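Local coordinates for putative TIM-barrel metal-dependent hydrolase (Mycobacterium avium subsp. paratuberculosis S397, PDB 4DZI), which probably acts as a metal-dependent hydrolase of the amidohydrolase family, with a two-metal site that holds cadmium here, at residues C[141-144]-C[145-149]. Residues are numbered along the deposited sequence; the frame is centred on the assembly and turned at random.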
ATOM      1  N   ALA C 141     -24.323 -18.900  -1.687  1.00 16.47           N
ATOM      2  CA  ALA C 141     -24.939 -19.847  -2.613  1.00 17.03           C
ATOM      3  C   ALA C 141     -24.111 -19.987  -3.875  1.00 18.01           C
ATOM      4  O   ALA C 141     -24.072 -21.072  -4.495  1.00 16.69           O
ATOM      5  CB  ALA C 141     -26.354 -19.411  -2.961  1.00 19.26           C
ATOM      6  N   SER C 142     -23.472 -18.894  -4.293  1.00 15.73           N
ATOM      7  CA  SER C 142     -22.748 -18.922  -5.546  1.00 12.58           C
ATOM      8  C   SER C 142     -21.424 -19.661  -5.361  1.00 13.86           C
ATOM      9  O   SER C 142     -20.977 -20.356  -6.262  1.00 15.22           O
ATOM     10  CB  SER C 142     -22.456 -17.501  -6.106  1.00 12.44           C
ATOM     11  OG  SER C 142     -23.669 -16.801  -6.439  1.00 16.48           O
ATOM     12  N   VAL C 143     -20.792 -19.496  -4.187  1.00 13.00           N
ATOM     13  CA  VAL C 143     -19.563 -20.210  -3.909  1.00 12.95           C
ATOM     14  C   VAL C 143     -19.906 -21.712  -3.846  1.00 18.04           C
ATOM     15  O   VAL C 143     -19.187 -22.549  -4.403  1.00 14.80           O
ATOM     16  CB  VAL C 143     -18.917 -19.707  -2.599  1.00 13.91           C
ATOM     17  CG1 VAL C 143     -17.885 -20.684  -2.071  1.00 19.17           C
ATOM     18  CG2 VAL C 143     -18.293 -18.321  -2.819  1.00 15.63           C
ATOM     19  N   HIS C 144     -21.033 -22.071  -3.229  1.00 16.74           N
ATOM     20  CA  HIS C 144     -21.372 -23.494  -3.183  1.00 17.97           C
ATOM     21  C   HIS C 144     -21.619 -24.060  -4.576  1.00 17.76           C
ATOM     22  O   HIS C 144     -21.112 -25.152  -4.918  1.00 16.80           O
ATOM     23  CB  HIS C 144     -22.551 -23.770  -2.220  1.00 17.86           C
ATOM     24  CG  HIS C 144     -22.803 -25.225  -2.018  1.00 17.00           C
ATOM     25  ND1 HIS C 144     -21.853 -26.055  -1.519  1.00 18.18           N
ATOM     26  CD2 HIS C 144     -23.914 -26.013  -2.306  1.00 23.12           C
ATOM     27  CE1 HIS C 144     -22.350 -27.314  -1.472  1.00 23.42           C
ATOM     28  NE2 HIS C 144     -23.610 -27.281  -1.947  1.00 19.91           N
ATOM     29  N   ALA C 145     -22.359 -23.325  -5.411  1.00 15.59           N
ATOM     30  CA  ALA C 145     -22.650 -23.760  -6.793  1.00 15.49           C
ATOM     31  C   ALA C 145     -21.351 -24.000  -7.557  1.00 14.70           C
ATOM     32  O   ALA C 145     -21.161 -25.028  -8.226  1.00 16.30           O
ATOM     33  CB  ALA C 145     -23.457 -22.695  -7.518  1.00 20.30           C
ATOM     34  N   PHE C 146     -20.427 -23.048  -7.418  1.00 14.53           N
ATOM     35  CA  PHE C 146     -19.146 -23.142  -8.051  1.00 13.53           C
ATOM     36  C   PHE C 146     -18.359 -24.388  -7.607  1.00 11.38           C
ATOM     37  O   PHE C 146     -17.745 -25.078  -8.435  1.00 14.23           O
ATOM     38  CB  PHE C 146     -18.310 -21.874  -7.735  1.00 13.28           C
ATOM     39  CG  PHE C 146     -16.877 -21.968  -8.226  1.00 13.26           C
ATOM     40  CD1 PHE C 146     -16.585 -21.725  -9.553  1.00 17.67           C
ATOM     41  CD2 PHE C 146     -15.844 -22.342  -7.368  1.00 15.42           C
ATOM     42  CE1 PHE C 146     -15.274 -21.802 -10.017  1.00 17.05           C
ATOM     43  CE2 PHE C 146     -14.533 -22.473  -7.837  1.00 13.96           C
ATOM     44  CZ  PHE C 146     -14.265 -22.193  -9.175  1.00 16.59           C
ATOM     45  N   ASN C 147     -18.346 -24.638  -6.304  1.00 13.48           N
ATOM     46  CA  ASN C 147     -17.602 -25.756  -5.752  1.00 14.23           C
ATOM     47  C   ASN C 147     -18.202 -27.078  -6.249  1.00 16.65           C
ATOM     48  O   ASN C 147     -17.462 -28.011  -6.518  1.00 15.54           O
ATOM     49  CB  ASN C 147     -17.644 -25.689  -4.233  1.00 12.57           C
ATOM     50  CG  ASN C 147     -16.762 -24.591  -3.672  1.00 11.60           C
ATOM     51  OD1 ASN C 147     -15.919 -24.039  -4.372  1.00 14.65           O
ATOM     52  ND2 ASN C 147     -16.931 -24.305  -2.382  1.00 10.62           N
ATOM     53  N   LEU C 148     -19.531 -27.141  -6.376  1.00 16.46           N
ATOM     54  CA  LEU C 148     -20.180 -28.335  -6.947  1.00 19.66           C
ATOM     55  C   LEU C 148     -19.734 -28.518  -8.398  1.00 18.62           C
ATOM     56  O   LEU C 148     -19.393 -29.622  -8.817  1.00 18.19           O
ATOM     57  CB  LEU C 148     -21.712 -28.207  -6.866  1.00 16.02           C
ATOM     58  CG  LEU C 148     -22.361 -28.329  -5.470  1.00 15.42           C
ATOM     59  CD1 LEU C 148     -23.834 -27.935  -5.466  1.00 20.15           C
ATOM     60  CD2 LEU C 148     -22.199 -29.759  -4.979  1.00 21.23           C
ATOM     61  N   TRP C 149     -19.756 -27.430  -9.183  1.00 14.35           N
ATOM     62  CA  TRP C 149     -19.285 -27.487 -10.538  1.00 15.11           C
ATOM     63  C   TRP C 149     -17.839 -27.966 -10.604  1.00 13.75           C
ATOM     64  O   TRP C 149     -17.446 -28.767 -11.458  1.00 15.70           O
ATOM     65  CB  TRP C 149     -19.433 -26.106 -11.240  1.00 13.60           C
ATOM     66  CG  TRP C 149     -18.566 -26.141 -12.465  1.00 15.71           C
ATOM     67  CD1 TRP C 149     -18.855 -26.763 -13.673  1.00 16.18           C
ATOM     68  CD2 TRP C 149     -17.160 -25.710 -12.573  1.00 11.35           C
ATOM     69  NE1 TRP C 149     -17.795 -26.705 -14.511  1.00 17.92           N
ATOM     70  CE2 TRP C 149     -16.734 -26.047 -13.906  1.00 15.51           C
ATOM     71  CE3 TRP C 149     -16.261 -25.037 -11.713  1.00 12.42           C
ATOM     72  CZ2 TRP C 149     -15.451 -25.780 -14.368  1.00 15.85           C
ATOM     73  CZ3 TRP C 149     -14.967 -24.751 -12.199  1.00 12.90           C
ATOM     74  CH2 TRP C 149     -14.570 -25.129 -13.502  1.00 14.27           C
TER
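His144 has CG trans to its backbone N (chi1 -173°), beside its carbonyl carbon, and Leu148 has CG beside its own N (chi1 -72°). These torsions bring the side chains together across one helical turn. Leu148 CG sits over one face of the imidazole, offset toward the rim, in a CH-pi contact 4.2 Å from the centroid of the His144 ring. Leu148 CD1 lies 3.6 Å from His144 NE2. His144 ND1 is hydrogen-bonded to Glu180 OE2 of helix 174-186, which would limit rotation of the ring.

Val143 and Asn147 lie side by side. Val143 CG1 touches Asn147 ND2 at 3.8 Å. The amide of Asn147 is buried, with both polar atoms satisfied: OD1 takes the Ile168 N-H, and ND2 gives to the same Glu180 carboxylate oxygen that His144 ND1 uses. That shared acceptor joins helix 136-153 to helix 174-186 in the TIM-barrel fold of the amidohydrolases.

The backbone is regular alpha-helix. Asn147 N donates a hydrogen bond to Val143 O at 2.9 Å. Leu148 N donates one to His144 O, also at 2.9 Å. Ala145 N and Phe146 N donate in the same way to Ala141 O and Ser142 O. Phe146 CB lies 3.4 Å from Ser142 O, while its ring stacks on Phe23; the Phe146 side chain is about 13 Å from a bound cadmium ion.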